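Local coordinates for type IV pilus assembly protein PilF (Pseudomonas aeruginosa, PDB 2HO1) that is required for the outer membrane localization of PilQ and its assembly into dodecameric secretins, and so for type IV pili and twitching motility, at residues G46-Q49 against Q55-V58; A73-A78 against R95-S100; T135-P138 against R142-E145; Q207-L212 against P240-Y245. All blocks are in the same frame, centred on the assembly; numbering follows the deposited sequence.

Contact 1: residues G46-Q49 against Q55-V58; sequences GYLQ and QAKV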
loop_
_atom_site.group_PDB
_atom_site.type_symbol
_atom_site.label_atom_id
_atom_site.label_comp_id
_atom_site.label_asym_id
_atom_site.label_seq_id
_atom_site.Cartn_x
_atom_site.Cartn_y
_atom_site.Cartn_z
ATOM N N GLY A 46 3.055 1.281 -30.861
ATOM C CA GLY A 46 2.038 1.467 -31.883
ATOM C C GLY A 46 1.694 0.132 -32.536
ATOM O O GLY A 46 0.526 -0.158 -32.817
ATOM N N TYR A 47 2.716 -0.666 -32.817
ATOM C CA TYR A 47 2.496 -1.991 -33.375
ATOM C C TYR A 47 1.659 -2.841 -32.423
ATOM O O TYR A 47 0.721 -3.516 -32.839
ATOM C CB TYR A 47 3.830 -2.671 -33.667
ATOM C CG TYR A 47 4.504 -2.180 -34.927
ATOM C CD1 TYR A 47 3.806 -2.089 -36.119
ATOM C CD2 TYR A 47 5.840 -1.812 -34.923
ATOM C CE1 TYR A 47 4.417 -1.646 -37.271
ATOM C CE2 TYR A 47 6.460 -1.367 -36.071
ATOM C CZ TYR A 47 5.744 -1.286 -37.242
ATOM O OH TYR A 47 6.357 -0.844 -38.388
ATOM N N LEU A 48 1.980 -2.776 -31.134
ATOM C CA LEU A 48 1.248 -3.520 -30.114
ATOM C C LEU A 48 -0.217 -3.106 -30.087
ATOM O O LEU A 48 -1.133 -3.929 -30.074
ATOM C CB LEU A 48 1.823 -3.221 -28.740
ATOM C CG LEU A 48 2.753 -4.218 -28.080
ATOM C CD1 LEU A 48 3.232 -3.622 -26.773
ATOM C CD2 LEU A 48 2.026 -5.527 -27.849
ATOM N N GLN A 49 -0.429 -1.799 -30.039
ATOM C CA GLN A 49 -1.765 -1.244 -29.998
ATOM C C GLN A 49 -2.593 -1.628 -31.235
ATOM O O GLN A 49 -3.803 -1.762 -31.156
ATOM C CB GLN A 49 -1.615 0.278 -29.842
ATOM C CG GLN A 49 -2.760 1.141 -30.299
ATOM C CD GLN A 49 -2.329 2.606 -30.449
ATOM O OE1 GLN A 49 -2.879 3.337 -31.269
ATOM N NE2 GLN A 49 -1.342 3.033 -29.657
ATOM N N GLN A 55 5.449 -7.934 -34.483
ATOM C CA GLN A 55 6.210 -6.863 -35.172
ATOM C C GLN A 55 6.789 -5.810 -34.235
ATOM O O GLN A 55 7.755 -5.139 -34.580
ATOM C CB GLN A 55 5.337 -6.122 -36.178
ATOM C CG GLN A 55 5.054 -6.877 -37.446
ATOM C CD GLN A 55 3.832 -6.324 -38.163
ATOM O OE1 GLN A 55 3.818 -5.156 -38.574
ATOM N NE2 GLN A 55 2.787 -7.160 -38.301
ATOM N N ALA A 56 6.158 -5.650 -33.073
ATOM C CA ALA A 56 6.573 -4.690 -32.058
ATOM C C ALA A 56 8.008 -4.916 -31.580
ATOM O O ALA A 56 8.677 -3.985 -31.158
ATOM C CB ALA A 56 5.597 -4.755 -30.858
ATOM N N LYS A 57 8.487 -6.158 -31.649
ATOM C CA LYS A 57 9.846 -6.477 -31.203
ATOM C C LYS A 57 11.007 -5.794 -31.924
ATOM O O LYS A 57 12.012 -5.428 -31.283
ATOM C CB LYS A 57 10.087 -7.991 -31.260
ATOM C CG LYS A 57 9.269 -8.820 -30.286
ATOM C CD LYS A 57 9.532 -10.304 -30.565
ATOM C CE LYS A 57 8.812 -11.241 -29.619
ATOM N NZ LYS A 57 9.104 -12.674 -29.998
ATOM N N VAL A 58 10.898 -5.640 -33.245
ATOM C CA VAL A 58 11.976 -5.021 -34.031
ATOM C C VAL A 58 12.355 -3.656 -33.472
ATOM O O VAL A 58 13.502 -3.446 -33.079
ATOM C CB VAL A 58 11.580 -4.881 -35.535
ATOM C CG1 VAL A 58 12.703 -4.190 -36.319
ATOM C CG2 VAL A 58 11.288 -6.264 -36.124
#

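Contact 2: residues A73-A78 against R95-S100; sequences AHAALA and RKALAS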
loop_
_atom_site.group_PDB
_atom_site.type_symbol
_atom_site.label_atom_id
_atom_site.label_comp_id
_atom_site.label_asym_id
_atom_site.label_seq_id
_atom_site.Cartn_x
_atom_site.Cartn_y
_atom_site.Cartn_z
ATOM N N ALA A 73 11.539 0.526 -22.549
ATOM C CA ALA A 73 11.701 -0.453 -23.628
ATOM C C ALA A 73 11.529 -1.861 -23.068
ATOM O O ALA A 73 10.875 -2.724 -23.683
ATOM C CB ALA A 73 13.048 -0.299 -24.296
ATOM N N HIS A 74 12.116 -2.110 -21.904
ATOM C CA HIS A 74 11.920 -3.419 -21.272
ATOM C C HIS A 74 10.431 -3.619 -20.975
ATOM O O HIS A 74 9.854 -4.676 -21.262
ATOM C CB HIS A 74 12.719 -3.501 -19.989
ATOM C CG HIS A 74 14.169 -3.734 -20.224
ATOM N ND1 HIS A 74 14.641 -4.844 -20.896
ATOM C CD2 HIS A 74 15.254 -3.001 -19.895
ATOM C CE1 HIS A 74 15.957 -4.782 -20.966
ATOM N NE2 HIS A 74 16.355 -3.675 -20.366
ATOM N N ALA A 75 9.791 -2.583 -20.446
ATOM C CA ALA A 75 8.370 -2.668 -20.102
ATOM C C ALA A 75 7.466 -2.974 -21.296
ATOM O O ALA A 75 6.520 -3.755 -21.195
ATOM C CB ALA A 75 7.925 -1.371 -19.420
ATOM N N ALA A 76 7.737 -2.342 -22.432
ATOM C CA ALA A 76 6.952 -2.584 -23.631
ATOM C C ALA A 76 7.197 -4.014 -24.127
ATOM O O ALA A 76 6.264 -4.720 -24.520
ATOM C CB ALA A 76 7.341 -1.566 -24.723
ATOM N N LEU A 77 8.456 -4.433 -24.131
ATOM C CA LEU A 77 8.785 -5.794 -24.560
ATOM C C LEU A 77 8.049 -6.783 -23.636
ATOM O O LEU A 77 7.554 -7.804 -24.090
ATOM C CB LEU A 77 10.299 -5.999 -24.515
ATOM C CG LEU A 77 10.914 -7.212 -25.229
ATOM C CD1 LEU A 77 10.479 -7.279 -26.707
ATOM C CD2 LEU A 77 12.441 -7.074 -25.130
ATOM N N ALA A 78 7.968 -6.456 -22.342
ATOM C CA ALA A 78 7.248 -7.261 -21.370
ATOM C C ALA A 78 5.794 -7.505 -21.757
ATOM O O ALA A 78 5.297 -8.617 -21.604
ATOM C CB ALA A 78 7.340 -6.644 -19.985
ATOM N N ARG A 95 10.889 -7.378 -14.699
ATOM C CA ARG A 95 11.897 -7.186 -13.671
ATOM C C ARG A 95 13.049 -6.314 -14.144
ATOM O O ARG A 95 13.575 -5.526 -13.366
ATOM C CB ARG A 95 12.419 -8.532 -13.155
ATOM C CG ARG A 95 11.399 -9.295 -12.351
ATOM C CD ARG A 95 12.074 -10.503 -11.762
ATOM N NE ARG A 95 11.183 -11.552 -11.297
ATOM C CZ ARG A 95 10.480 -11.524 -10.164
ATOM N NH1 ARG A 95 10.535 -10.465 -9.350
ATOM N NH2 ARG A 95 9.760 -12.591 -9.814
ATOM N N LYS A 96 13.449 -6.445 -15.407
ATOM C CA LYS A 96 14.536 -5.614 -15.913
ATOM C C LYS A 96 14.081 -4.160 -15.969
ATOM O O LYS A 96 14.861 -3.261 -15.719
ATOM C CB LYS A 96 14.998 -6.052 -17.313
ATOM C CG LYS A 96 15.724 -7.419 -17.332
ATOM C CD LYS A 96 16.240 -7.732 -18.726
ATOM C CE LYS A 96 16.995 -9.051 -18.759
ATOM N NZ LYS A 96 17.499 -9.304 -20.145
ATOM N N ALA A 97 12.818 -3.944 -16.313
ATOM C CA ALA A 97 12.250 -2.605 -16.393
ATOM C C ALA A 97 12.279 -1.946 -14.997
ATOM O O ALA A 97 12.621 -0.777 -14.867
ATOM C CB ALA A 97 10.837 -2.700 -16.906
ATOM N N LEU A 98 11.946 -2.711 -13.963
ATOM C CA LEU A 98 11.958 -2.223 -12.592
ATOM C C LEU A 98 13.345 -2.158 -11.927
ATOM O O LEU A 98 13.491 -1.573 -10.865
ATOM C CB LEU A 98 11.044 -3.087 -11.738
ATOM C CG LEU A 98 9.596 -2.994 -12.210
ATOM C CD1 LEU A 98 8.785 -4.074 -11.518
ATOM C CD2 LEU A 98 9.038 -1.568 -11.905
ATOM N N ALA A 99 14.355 -2.766 -12.537
ATOM C CA ALA A 99 15.687 -2.744 -11.954
ATOM C C ALA A 99 16.130 -1.306 -12.071
ATOM O O ALA A 99 16.685 -0.725 -11.136
ATOM C CB ALA A 99 16.633 -3.663 -12.731
ATOM N N SER A 100 15.844 -0.728 -13.232
ATOM C CA SER A 100 16.185 0.657 -13.512
ATOM C C SER A 100 15.583 1.557 -12.425
ATOM O O SER A 100 16.309 2.166 -11.629
ATOM C CB SER A 100 15.654 1.029 -14.894
ATOM O OG SER A 100 16.170 0.125 -15.862
#

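Contact 3: residues T135-P138 against R142-E145; sequences TLYP and RVFE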
loop_
_atom_site.group_PDB
_atom_site.type_symbol
_atom_site.label_atom_id
_atom_site.label_comp_id
_atom_site.label_asym_id
_atom_site.label_seq_id
_atom_site.Cartn_x
_atom_site.Cartn_y
_atom_site.Cartn_z
ATOM N N THR A 135 1.296 9.285 -5.943
ATOM C CA THR A 135 -0.036 9.879 -6.018
ATOM C C THR A 135 -0.239 10.780 -7.242
ATOM O O THR A 135 -1.339 11.279 -7.461
ATOM C CB THR A 135 -0.385 10.678 -4.694
ATOM O OG1 THR A 135 0.603 11.700 -4.472
ATOM C CG2 THR A 135 -0.357 9.728 -3.467
ATOM N N LEU A 136 0.794 10.958 -8.055
ATOM C CA LEU A 136 0.681 11.803 -9.250
ATOM C C LEU A 136 0.457 10.960 -10.489
ATOM O O LEU A 136 0.276 11.485 -11.588
ATOM C CB LEU A 136 1.959 12.637 -9.455
ATOM C CG LEU A 136 2.538 13.343 -8.214
ATOM C CD1 LEU A 136 3.675 14.278 -8.647
ATOM C CD2 LEU A 136 1.454 14.152 -7.527
ATOM N N TYR A 137 0.478 9.640 -10.331
ATOM C CA TYR A 137 0.286 8.763 -11.477
ATOM C C TYR A 137 -1.141 8.900 -12.012
ATOM O O TYR A 137 -2.111 8.634 -11.309
ATOM C CB TYR A 137 0.623 7.308 -11.073
ATOM C CG TYR A 137 0.415 6.304 -12.181
ATOM C CD1 TYR A 137 0.836 6.574 -13.492
ATOM C CD2 TYR A 137 -0.260 5.106 -11.935
ATOM C CE1 TYR A 137 0.578 5.678 -14.527
ATOM C CE2 TYR A 137 -0.522 4.200 -12.961
ATOM C CZ TYR A 137 -0.106 4.486 -14.259
ATOM O OH TYR A 137 -0.382 3.571 -15.263
ATOM N N PRO A 138 -1.290 9.332 -13.279
ATOM C CA PRO A 138 -2.614 9.503 -13.878
ATOM C C PRO A 138 -3.539 8.290 -13.801
ATOM O O PRO A 138 -4.757 8.436 -13.712
ATOM C CB PRO A 138 -2.286 9.896 -15.331
ATOM C CG PRO A 138 -0.983 10.573 -15.218
ATOM C CD PRO A 138 -0.241 9.671 -14.261
ATOM N N ARG A 142 -6.475 2.852 -11.618
ATOM C CA ARG A 142 -6.325 1.463 -12.097
ATOM C C ARG A 142 -5.548 0.638 -11.090
ATOM O O ARG A 142 -5.800 -0.560 -10.919
ATOM C CB ARG A 142 -5.590 1.431 -13.440
ATOM C CG ARG A 142 -6.535 1.473 -14.628
ATOM C CD ARG A 142 -5.935 2.137 -15.887
ATOM N NE ARG A 142 -4.554 1.763 -16.220
ATOM C CZ ARG A 142 -4.005 1.992 -17.415
ATOM N NH1 ARG A 142 -4.730 2.577 -18.374
ATOM N NH2 ARG A 142 -2.736 1.656 -17.660
ATOM N N VAL A 143 -4.565 1.272 -10.450
ATOM C CA VAL A 143 -3.801 0.590 -9.438
ATOM C C VAL A 143 -4.750 0.117 -8.333
ATOM O O VAL A 143 -4.650 -1.027 -7.878
ATOM C CB VAL A 143 -2.729 1.522 -8.831
ATOM C CG1 VAL A 143 -2.085 0.863 -7.648
ATOM C CG2 VAL A 143 -1.705 1.881 -9.898
ATOM N N PHE A 144 -5.666 0.978 -7.899
ATOM C CA PHE A 144 -6.611 0.599 -6.860
ATOM C C PHE A 144 -7.637 -0.420 -7.348
ATOM O O PHE A 144 -8.138 -1.243 -6.558
ATOM C CB PHE A 144 -7.328 1.816 -6.291
ATOM C CG PHE A 144 -6.473 2.626 -5.368
ATOM C CD1 PHE A 144 -5.887 2.035 -4.244
ATOM C CD2 PHE A 144 -6.210 3.966 -5.627
ATOM C CE1 PHE A 144 -5.062 2.749 -3.407
ATOM C CE2 PHE A 144 -5.369 4.681 -4.770
ATOM C CZ PHE A 144 -4.802 4.058 -3.663
ATOM N N GLU A 145 -7.997 -0.347 -8.621
ATOM C CA GLU A 145 -8.897 -1.355 -9.147
ATOM C C GLU A 145 -8.177 -2.718 -9.013
ATOM O O GLU A 145 -8.760 -3.697 -8.568
ATOM C CB GLU A 145 -9.195 -1.113 -10.627
ATOM C CG GLU A 145 -10.031 -2.242 -11.235
ATOM C CD GLU A 145 -10.322 -2.049 -12.709
ATOM O OE1 GLU A 145 -9.396 -1.673 -13.469
ATOM O OE2 GLU A 145 -11.487 -2.284 -13.102
HETATM O O HOH W 1 -0.923 0.901 -15.849
#

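Contact 4: residues Q207-L212 against P240-Y245; sequences QNARSL and PGSLEY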
loop_
_atom_site.group_PDB
_atom_site.type_symbol
_atom_site.label_atom_id
_atom_site.label_comp_id
_atom_site.label_asym_id
_atom_site.label_seq_id
_atom_site.Cartn_x
_atom_site.Cartn_y
_atom_site.Cartn_z
ATOM N N GLN A 207 -22.621 -5.465 -21.104
ATOM C CA GLN A 207 -23.475 -6.371 -20.344
ATOM C C GLN A 207 -22.948 -7.730 -20.764
ATOM O O GLN A 207 -22.585 -7.921 -21.920
ATOM C CB GLN A 207 -24.959 -6.272 -20.740
ATOM C CG GLN A 207 -25.785 -5.214 -19.979
ATOM C CD GLN A 207 -26.133 -5.615 -18.539
ATOM O OE1 GLN A 207 -25.656 -6.615 -18.012
ATOM N NE2 GLN A 207 -26.973 -4.826 -17.909
ATOM N N ASN A 208 -22.858 -8.659 -19.826
ATOM C CA ASN A 208 -22.406 -10.006 -20.144
ATOM C C ASN A 208 -23.324 -10.922 -19.354
ATOM O O ASN A 208 -24.217 -10.436 -18.670
ATOM C CB ASN A 208 -20.905 -10.211 -19.789
ATOM C CG ASN A 208 -20.564 -9.871 -18.329
ATOM O OD1 ASN A 208 -21.411 -9.918 -17.440
ATOM N ND2 ASN A 208 -19.300 -9.556 -18.084
ATOM N N ALA A 209 -23.131 -12.229 -19.451
ATOM C CA ALA A 209 -23.990 -13.162 -18.750
ATOM C C ALA A 209 -24.055 -12.800 -17.267
ATOM O O ALA A 209 -25.138 -12.668 -16.686
ATOM C CB ALA A 209 -23.476 -14.572 -18.931
ATOM N N ARG A 210 -22.881 -12.637 -16.665
ATOM C CA ARG A 210 -22.770 -12.279 -15.263
ATOM C C ARG A 210 -23.579 -11.042 -14.883
ATOM O O ARG A 210 -24.382 -11.091 -13.963
ATOM C CB ARG A 210 -21.304 -12.046 -14.895
ATOM C CG ARG A 210 -21.106 -11.614 -13.435
ATOM C CD ARG A 210 -19.737 -11.000 -13.208
ATOM N NE ARG A 210 -19.593 -10.541 -11.830
ATOM C CZ ARG A 210 -18.599 -9.774 -11.400
ATOM N NH1 ARG A 210 -17.669 -9.380 -12.245
ATOM N NH2 ARG A 210 -18.546 -9.403 -10.128
ATOM N N SER A 211 -23.367 -9.933 -15.580
ATOM C CA SER A 211 -24.069 -8.709 -15.249
ATOM C C SER A 211 -25.571 -8.738 -15.513
ATOM O O SER A 211 -26.334 -8.095 -14.779
ATOM C CB SER A 211 -23.427 -7.500 -15.932
ATOM O OG SER A 211 -23.521 -7.558 -17.329
ATOM N N LEU A 212 -26.003 -9.485 -16.531
ATOM C CA LEU A 212 -27.431 -9.586 -16.830
ATOM C C LEU A 212 -28.111 -10.292 -15.667
ATOM O O LEU A 212 -29.176 -9.868 -15.218
ATOM C CB LEU A 212 -27.687 -10.358 -18.150
ATOM C CG LEU A 212 -27.320 -9.569 -19.413
ATOM C CD1 LEU A 212 -27.281 -10.482 -20.632
ATOM C CD2 LEU A 212 -28.318 -8.417 -19.608
ATOM N N PRO A 240 -27.394 -18.314 -24.305
ATOM C CA PRO A 240 -28.176 -19.537 -24.090
ATOM C C PRO A 240 -27.417 -20.685 -23.455
ATOM O O PRO A 240 -28.019 -21.539 -22.814
ATOM C CB PRO A 240 -28.672 -19.883 -25.491
ATOM C CG PRO A 240 -27.589 -19.346 -26.385
ATOM C CD PRO A 240 -27.323 -17.996 -25.747
ATOM N N GLY A 241 -26.100 -20.719 -23.613
ATOM C CA GLY A 241 -25.355 -21.819 -23.027
ATOM C C GLY A 241 -24.621 -21.490 -21.742
ATOM O O GLY A 241 -23.855 -22.309 -21.227
ATOM N N SER A 242 -24.851 -20.296 -21.208
ATOM C CA SER A 242 -24.180 -19.870 -19.979
ATOM C C SER A 242 -24.799 -20.487 -18.732
ATOM O O SER A 242 -25.960 -20.888 -18.746
ATOM C CB SER A 242 -24.237 -18.351 -19.853
ATOM O OG SER A 242 -25.577 -17.907 -19.755
ATOM N N LEU A 243 -24.012 -20.580 -17.664
ATOM C CA LEU A 243 -24.525 -21.110 -16.412
ATOM C C LEU A 243 -25.517 -20.082 -15.879
ATOM O O LEU A 243 -26.497 -20.438 -15.221
ATOM C CB LEU A 243 -23.399 -21.321 -15.398
ATOM C CG LEU A 243 -23.891 -21.533 -13.956
ATOM C CD1 LEU A 243 -24.956 -22.624 -13.925
ATOM C CD2 LEU A 243 -22.731 -21.897 -13.044
ATOM N N GLU A 244 -25.260 -18.810 -16.178
ATOM C CA GLU A 244 -26.138 -17.734 -15.735
ATOM C C GLU A 244 -27.557 -17.934 -16.235
ATOM O O GLU A 244 -28.509 -17.775 -15.475
ATOM C CB GLU A 244 -25.648 -16.373 -16.229
ATOM C CG GLU A 244 -24.483 -15.779 -15.455
ATOM C CD GLU A 244 -23.148 -16.430 -15.775
ATOM O OE1 GLU A 244 -23.056 -17.202 -16.760
ATOM O OE2 GLU A 244 -22.178 -16.149 -15.043
ATOM N N TYR A 245 -27.705 -18.265 -17.518
ATOM C CA TYR A 245 -29.042 -18.463 -18.068
ATOM C C TYR A 245 -29.730 -19.670 -17.435
ATOM O O TYR A 245 -30.944 -19.688 -17.246
ATOM C CB TYR A 245 -28.992 -18.654 -19.578
ATOM C CG TYR A 245 -30.366 -18.832 -20.159
ATOM C CD1 TYR A 245 -31.331 -17.831 -20.025
ATOM C CD2 TYR A 245 -30.720 -20.010 -20.813
ATOM C CE1 TYR A 245 -32.619 -17.997 -20.527
ATOM C CE2 TYR A 245 -32.005 -20.188 -21.324
ATOM C CZ TYR A 245 -32.951 -19.178 -21.179
ATOM O OH TYR A 245 -34.220 -19.347 -21.696
#

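Contact 1: residues G46-Q49 against Q55-V58
Apolar packing between Tyr47 and Ala56 forms the centre of this contact. The two residues bring the backbones to a CA–CA distance of 5.1 Å, and at that spacing the methylene of Tyr47 rests against the backbone of Ala56: Tyr47 CB lies 3.8 Å from Ala56 CA. The methyl of Ala56 is also engaged, at 3.9 Å from Tyr47 CB, and it also meets the branch point of Leu48, with Ala56 CB to Leu48 CG at 4.0 Å. The close approach is consistent with the small side chain of Ala56. Both segments belong to TPR 1, a hairpin of two antiparallel helices: 46-49 is the last turn of helix 33-49, and 55-58 runs into helix 57-66, with a five-residue turn without regular structure between them.

A second set of contacts gathers round the Tyr47 ring. Gln55 CB stands over one face of it, 4.2 Å above its plane and displaced toward the rim. The chi1 of Tyr47 (-78°) sets CG opposite the carbonyl carbon and swings the ring beneath Gln55. Beyond CB, the glutamine chain crosses the tyrosine at roughly a right angle and carries its amide oxygen to the ring, Gln55 OE1 lying 3.8 Å from Tyr47 CE1. Amide and ring planes are 54° apart, hence not stacked, and no hydrogen bond joins the segments. Val79 and Val80 of helix 71-83 pack against Leu48 and Ala56, respectively.

Contact 2: residues A73-A78 against R95-S100
His74 and Ala97 meet where two consecutive antiparallel helices of the TPR superhelix, 71-83 and 87-100 (the latter in TPR 2), run side by side; the axes of the short segments pass 7.9 Å apart with 159° between their directions. The tight, buried part is made of alanines and the histidine methylene. Ala97 CB sits 3.7 Å from His74 CB and equally close to the backbone N of Ala75, whose own methyl lies 4.1 Å away from it. The CA atoms of His74 and Ala97 are only 5.0 Å apart, and the close spacing goes with a small residue, Ala97.

Toward solvent the contact belongs to Lys96. Its CB and CD still pack closely on the imidazole; the loose side begins beyond CD, where the extended chain carries the ammonium group off from the partner helix. The ring itself is buried and held at both nitrogens, ND1 by Glu93 and NE2 by the carbonyl oxygen of Pro68, which fixes its rotation and presents a face to the lysine. Lys96 CD reaches His74 CE1 at 3.7 Å. The CH-pi contact is nearly centred: Lys96 CB stands 3.8 Å from the centroid of the His74 ring, only 9° off the ring normal.

Contact 3: residues T135-P138 against R142-E145
The loop leading into helix 140-153, the first helix of TPR 4, folds back on that helix through Tyr137, which reaches Val143 and Arg142 near the helix start. The loop backbone stays well apart from the helix: the nearest CA atoms, those of Tyr137 and Val143, are 9.4 Å from each other, so the contact depends on the length of the tyrosine side chain. A chi1 of 178° places CG opposite the backbone nitrogen and sends the ring across to the helix.

The apolar half is an edge contact. Val143 CG2 lies near the plane of the Tyr137 ring, 4.0 Å from CE2, so the methyl abuts the rim instead of covering a face.

The polar half runs through a water. Tyr137 OH and Arg142 NH2 are 3.9 Å apart, too far for a direct bond, and the guanidinium and ring planes stand almost perpendicular, 85° apart. One water joins them: it accepts from Arg142 NH2 at 2.7 Å, in the plane and at the edge of the guanidinium, and is hydrogen-bonded to Tyr137 OH at 2.8 Å. The bend of the arginine chain at chi3 (44°) helps bring NH2 to this water.

Helix 105-117 flanks both halves, since Ala105 and Arg106 touch Tyr137 while Asn109 touches Arg142 and Val143. Ser132, after helix 121-131, also packs on Val143. Farther round helix 140-153, Phe144 lies against helix 157-170 and against Gln133 of the second subunit.

Contact 4: residues Q207-L212 against P240-Y245
Two helix starts lie side by side here, with the CA atoms of Ala209 and Glu244 5.9 Å apart and helices 209-221 and 243-249 each beginning within its segment. Glu244 and Ala209 carry the contact, the glutamate lying over the first turn of the other helix. Its CG comes within 3.4 Å of Ala209 O, and the bend at chi2 (76°) turns the carboxylate back over Ala209 and Arg210. Glu244 OE1 thereby approaches Ala209 CB at 3.4 Å, while OE2 lies toward Arg210 CA and N. These are van der Waals contacts; no hydrogen bond crosses between the segments. Lying beside the N-terminal turn of helix 209-221, the Glu244 carboxylate would probably have its negative charge favoured by the helix dipole. Ser242 adds its CB, 4.0 Å from Ala209 CB.

Each helix start is capped by a side chain. Asn208 and Ser211 form a capping box: Ser211 N donates to Asn208 OD1 at 2.7 Å, nearly straight at 171°, and Asn208 N donates back to Ser211 OG at 2.8 Å. Ser242 caps the other helix through a longer, less straight bond, its OG accepting from Tyr245 N at 3.1 Å and 156°; its hydroxyl is also bonded to the carbonyl oxygen of Tyr239.

The extended chain of Arg210 leads off from the contact to salt bridges with Glu180 and Asp183 of helix 175-187. Tyr239, in the loop after helix 225-238, packs on Ala209 and Leu212, and Leu212 also meets Tyr231 and Gln234 of that helix, which precedes segment 240-245 in the chain.

How the contacts relate
The four contacts follow one another along the chain of this TPR superhelix, each closing before the next opens. Contacts 1 and 2 are direct neighbours, with centres about 16 Å apart: helix 71-83 of contact 2 touches both helices of contact 1, Ala76 O lying 3.9 Å from Leu48 CD1 of helix 33-49 and Leu77 CD1 4.1 Å from Lys57 CG of helix 57-66. Contact 3 touches neither, its centre being about 19 Å from that of contact 2, though helix 105-117 packs on both. Contact 4 is remote, its centre about 38 Å from that of contact 2. Contacts 1 to 3 lie within the span from TPR 1 to TPR 4, the minimal region required for secretin assembly and function; contact 4 joins the start of TPR 6 to the C-terminal helix 243-249.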